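Local atomic coordinates of putative oxidoreductase (Yersinia pestis, PDB entry 3KUX), a protein that probably acts as a dinucleotide-dependent oxidoreductase, pairing an NAD-binding Rossmann fold with a C-terminal alpha/beta domain. Residues Asn77-His80 and Phe81-Gln85; Gly308-Asp311 and Ala312-Thr316. All coordinates share one frame; numbering follows the deposited sequence.

Interaction 1. Residues Asn77-His80 and Phe81-Gln85; sequences NDTH and FPLAQ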
loop_
_atom_site.group_PDB
_atom_site.type_symbol
_atom_site.label_atom_id
_atom_site.label_comp_id
_atom_site.label_asym_id
_atom_site.label_seq_id
_atom_site.Cartn_x
_atom_site.Cartn_y
_atom_site.Cartn_z
ATOM N N ASN A 77 -1.165 -4.729 14.427
ATOM C CA ASN A 77 -1.416 -3.285 14.424
ATOM C C ASN A 77 -1.030 -2.543 15.701
ATOM O O ASN A 77 -0.491 -1.436 15.643
ATOM C CB ASN A 77 -2.890 -3.010 14.118
ATOM C CG ASN A 77 -3.436 -3.907 13.028
ATOM O OD1 ASN A 77 -2.769 -4.839 12.579
ATOM N ND2 ASN A 77 -4.661 -3.632 12.600
ATOM N N ASP A 78 -1.323 -3.142 16.850
ATOM C CA ASP A 78 -1.141 -2.455 18.127
ATOM C C ASP A 78 0.316 -2.369 18.586
ATOM O O ASP A 78 0.658 -1.515 19.405
ATOM C CB ASP A 78 -2.016 -3.090 19.214
ATOM C CG ASP A 78 -1.990 -4.607 19.175
ATOM O OD1 ASP A 78 -1.340 -5.173 18.269
ATOM O OD2 ASP A 78 -2.625 -5.233 20.049
ATOM N N THR A 79 1.169 -3.242 18.057
ATOM C CA THR A 79 2.580 -3.258 18.441
ATOM C C THR A 79 3.398 -2.219 17.681
ATOM O O THR A 79 4.466 -1.806 18.133
ATOM C CB THR A 79 3.215 -4.641 18.210
ATOM O OG1 THR A 79 3.139 -4.976 16.820
ATOM C CG2 THR A 79 2.495 -5.702 19.024
ATOM N N HIS A 80 2.889 -1.805 16.525
ATOM C CA HIS A 80 3.592 -0.866 15.647
ATOM C C HIS A 80 4.244 0.297 16.393
ATOM O O HIS A 80 5.445 0.518 16.256
ATOM C CB HIS A 80 2.652 -0.338 14.559
ATOM C CG HIS A 80 2.364 -1.327 13.473
ATOM N ND1 HIS A 80 1.779 -0.970 12.278
ATOM C CD2 HIS A 80 2.593 -2.659 13.396
ATOM C CE1 HIS A 80 1.647 -2.041 11.515
ATOM N NE2 HIS A 80 2.136 -3.079 12.170
ATOM N N PHE A 81 3.456 1.035 17.174
ATOM C CA PHE A 81 3.962 2.221 17.873
ATOM C C PHE A 81 5.078 1.908 18.873
ATOM O O PHE A 81 6.177 2.452 18.765
ATOM C CB PHE A 81 2.831 2.988 18.556
ATOM C CG PHE A 81 3.285 4.236 19.259
ATOM C CD1 PHE A 81 3.694 5.343 18.536
ATOM C CD2 PHE A 81 3.298 4.304 20.644
ATOM C CE1 PHE A 81 4.113 6.494 19.184
ATOM C CE2 PHE A 81 3.713 5.453 21.298
ATOM C CZ PHE A 81 4.122 6.548 20.568
ATOM N N PRO A 82 4.800 1.039 19.859
ATOM C CA PRO A 82 5.872 0.616 20.752
ATOM C C PRO A 82 7.138 0.266 19.970
ATOM O O PRO A 82 8.159 0.943 20.107
ATOM C CB PRO A 82 5.295 -0.637 21.411
ATOM C CG PRO A 82 3.833 -0.384 21.450
ATOM C CD PRO A 82 3.502 0.455 20.238
ATOM N N LEU A 83 7.062 -0.779 19.149
ATOM C CA LEU A 83 8.216 -1.232 18.378
ATOM C C LEU A 83 8.851 -0.090 17.593
ATOM O O LEU A 83 10.073 0.074 17.599
ATOM C CB LEU A 83 7.821 -2.366 17.429
ATOM C CG LEU A 83 7.268 -3.639 18.077
ATOM C CD1 LEU A 83 6.917 -4.668 17.014
ATOM C CD2 LEU A 83 8.254 -4.217 19.080
ATOM N N ALA A 84 8.018 0.696 16.920
ATOM C CA ALA A 84 8.498 1.849 16.173
ATOM C C ALA A 84 9.303 2.795 17.065
ATOM O O ALA A 84 10.432 3.154 16.737
ATOM C CB ALA A 84 7.339 2.582 15.516
ATOM N N GLN A 85 8.725 3.192 18.193
ATOM C CA GLN A 85 9.431 4.054 19.136
ATOM C C GLN A 85 10.765 3.438 19.530
ATOM O O GLN A 85 11.818 4.052 19.360
ATOM C CB GLN A 85 8.582 4.312 20.380
ATOM C CG GLN A 85 7.500 5.360 20.181
ATOM C CD GLN A 85 8.022 6.778 20.323
ATOM O OE1 GLN A 85 7.915 7.590 19.401
ATOM N NE2 GLN A 85 8.590 7.084 21.482
#
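Thr79 and Leu83, four residues apart, run side by side and point the same way at the start of helix 80-89. The methyl CD1 of Leu83 lies 3.9 Å from Thr79 CB and 3.8 Å from Thr79 OG1, while the backbone beneath is tied by Leu83 N to Thr79 O at 3.0 Å. That bond is well directed, with an N-H...O angle of 155°. A chi1 of 61° sets the Thr79 hydroxyl between its own N and carbonyl carbon; from there OG1 turns back to hydrogen bond with Thr75 OG1 and Pro76 O in the preceding loop.

The closed side is that of His80 and Ala84, both buried against Ile73 of strand 70-73, which Leu83 also touches. Two bonds hold the imidazole, NE2 to Thr75 O and ND1 to Phe100 O, so the ring ties the loop to the chain that follows strand 93-96. Asn77 CA stands 4.1 Å above the centre of one face of this ring.

The outer side faces solvent: Pro82 and Asp78 are both exposed. Pro82, which has no N-H to offer, sets CD and CG by the carbonyl oxygens of Asp78 and Thr79. The Asp78 side chain itself comes no nearer than 6.6 Å to residues 81-85. Phe81 lies between these extremes: with CG anti to the backbone N (chi1 -178°), its ring is carried to Gln85, whose CG sits 3.6 Å above one face near the rim, and to Gln106 and Leu110 of helix 104-116.

A strand, a short loop containing Thr75-Pro76-Asn77 and a helix opened by a buried histidine form the beta-alpha junction characteristic of the NAD-binding Rossmann domain in this oxidoreductase family.

Interaction 2. Residues Gly308-Asp311 and Ala312-Thr316; sequences GIRD and AIWGT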
loop_
_atom_site.group_PDB
_atom_site.type_symbol
_atom_site.label_atom_id
_atom_site.label_comp_id
_atom_site.label_asym_id
_atom_site.label_seq_id
_atom_site.Cartn_x
_atom_site.Cartn_y
_atom_site.Cartn_z
ATOM N N GLY A 308 13.933 2.284 -3.397
ATOM C CA GLY A 308 13.719 3.680 -3.046
ATOM C C GLY A 308 14.113 3.947 -1.607
ATOM O O GLY A 308 14.686 4.989 -1.290
ATOM N N ILE A 309 13.795 3.004 -0.730
ATOM C CA ILE A 309 14.174 3.119 0.669
ATOM C C ILE A 309 15.692 3.139 0.764
ATOM O O ILE A 309 16.281 4.046 1.350
ATOM C CB ILE A 309 13.642 1.937 1.494
ATOM C CG1 ILE A 309 12.106 1.927 1.504
ATOM C CG2 ILE A 309 14.203 1.992 2.908
ATOM C CD1 ILE A 309 11.478 2.984 2.401
ATOM N N ARG A 310 16.317 2.127 0.177
ATOM C CA ARG A 310 17.760 2.077 0.070
ATOM C C ARG A 310 18.317 3.451 -0.281
ATOM O O ARG A 310 19.074 4.040 0.490
ATOM C CB ARG A 310 18.163 1.072 -1.007
ATOM C CG ARG A 310 19.655 0.990 -1.258
ATOM C CD ARG A 310 19.936 0.254 -2.548
ATOM N NE ARG A 310 19.455 1.014 -3.697
ATOM C CZ ARG A 310 19.091 0.476 -4.857
ATOM N NH1 ARG A 310 19.139 -0.838 -5.033
ATOM N NH2 ARG A 310 18.667 1.260 -5.836
ATOM N N ASP A 311 17.930 3.962 -1.444
ATOM C CA ASP A 311 18.492 5.206 -1.954
ATOM C C ASP A 311 18.226 6.409 -1.052
ATOM O O ASP A 311 19.031 7.343 -1.010
ATOM C CB ASP A 311 17.999 5.468 -3.376
ATOM C CG ASP A 311 18.546 4.463 -4.370
ATOM O OD1 ASP A 311 19.482 3.719 -4.007
ATOM O OD2 ASP A 311 18.048 4.412 -5.510
ATOM N N ALA A 312 17.105 6.388 -0.334
ATOM C CA ALA A 312 16.778 7.466 0.597
ATOM C C ALA A 312 17.695 7.445 1.821
ATOM O O ALA A 312 18.167 8.492 2.269
ATOM C CB ALA A 312 15.330 7.384 1.017
ATOM N N ILE A 313 17.939 6.251 2.358
ATOM C CA ILE A 313 18.866 6.084 3.471
ATOM C C ILE A 313 20.206 6.723 3.135
ATOM O O ILE A 313 20.741 7.527 3.903
ATOM C CB ILE A 313 19.124 4.596 3.778
ATOM C CG1 ILE A 313 17.827 3.874 4.164
ATOM C CG2 ILE A 313 20.181 4.447 4.860
ATOM C CD1 ILE A 313 17.128 4.448 5.368
ATOM N N TRP A 314 20.749 6.351 1.979
ATOM C CA TRP A 314 22.042 6.859 1.538
ATOM C C TRP A 314 21.975 8.334 1.166
ATOM O O TRP A 314 22.984 8.935 0.811
ATOM C CB TRP A 314 22.584 6.020 0.378
ATOM C CG TRP A 314 22.990 4.641 0.803
ATOM C CD1 TRP A 314 23.369 4.251 2.058
ATOM C CD2 TRP A 314 23.089 3.475 -0.025
ATOM N NE1 TRP A 314 23.681 2.912 2.066
ATOM C CE2 TRP A 314 23.518 2.412 0.801
ATOM C CE3 TRP A 314 22.855 3.223 -1.381
ATOM C CZ2 TRP A 314 23.717 1.120 0.314
ATOM C CZ3 TRP A 314 23.049 1.938 -1.862
ATOM C CH2 TRP A 314 23.476 0.902 -1.015
ATOM N N GLY A 315 20.779 8.909 1.250
ATOM C CA GLY A 315 20.586 10.337 1.013
ATOM C C GLY A 315 20.567 10.710 -0.455
ATOM O O GLY A 315 20.618 11.889 -0.803
ATOM N N THR A 316 20.479 9.706 -1.321
ATOM C CA THR A 316 20.504 9.930 -2.765
ATOM C C THR A 316 19.177 10.458 -3.321
ATOM O O THR A 316 19.165 11.271 -4.246
ATOM C CB THR A 316 20.860 8.638 -3.533
ATOM O OG1 THR A 316 21.759 7.839 -2.754
ATOM C CG2 THR A 316 21.497 8.972 -4.874
#
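Arg310 and Trp314, one helical turn apart near the end of helix 303-313, bring an aliphatic chain over an indole face. From CB, a chi1 of 177° carries Arg310 CG over the six-membered ring, 3.9 Å from its centroid and 23° off the normal, the geometry of a CH-pi contact. CD remains beside the same rim, 3.6 Å from Trp314 CZ3. The chain then bends at chi3, and NE donates to Asp311 OD1 at 2.7 Å, with the oxygen close to the guanidinium plane but the donor well above the carboxylate plane. At the tip, NH2 adds weak bonds to Asp311 OD1 and OD2, and NH1 reaches Pro31 O. Guanidinium and indole planes end 11° apart.

In the backbone, the helix finishes by the usual bonds, including Trp314 N to Arg310 O at 3.2 Å. Gly315 then takes a positive phi and closes a Schellman motif: Gly315 N bonds to Ala312 O, and Thr316 N returns to Asp311 O at 2.8 Å. Thr316 OG1 adds only a weak bond to that carbonyl.

The two halves of Arg310 thus do different work: its methylenes pack on tryptophan, while its charge is matched by Asp311, an ion pair probably moderated by the partly exposed setting.

How the interactions relate
Both contacts are local helix-end arrangements, but at opposite ends: interaction 1 opens helix 80-89, whereas interaction 2 closes helix 303-313. They do not touch; their centres are about 23 Å apart and their nearest atoms about 13 Å. Interaction 1 is partly buried in the Rossmann domain, where a threonine hydroxyl and a histidine ring bond to neighbouring loops. Interaction 2 is a surface contact of the C-terminal domain, built on an arginine chain packed on an indole face, with an adjacent Arg310-Asp311 salt bridge and a Schellman close. The parallel sheet relates them: residues 77-85 lean on strand 70-73, while residues 308-316 touch strands 8-13 and 93-96, its two neighbours in that sheet.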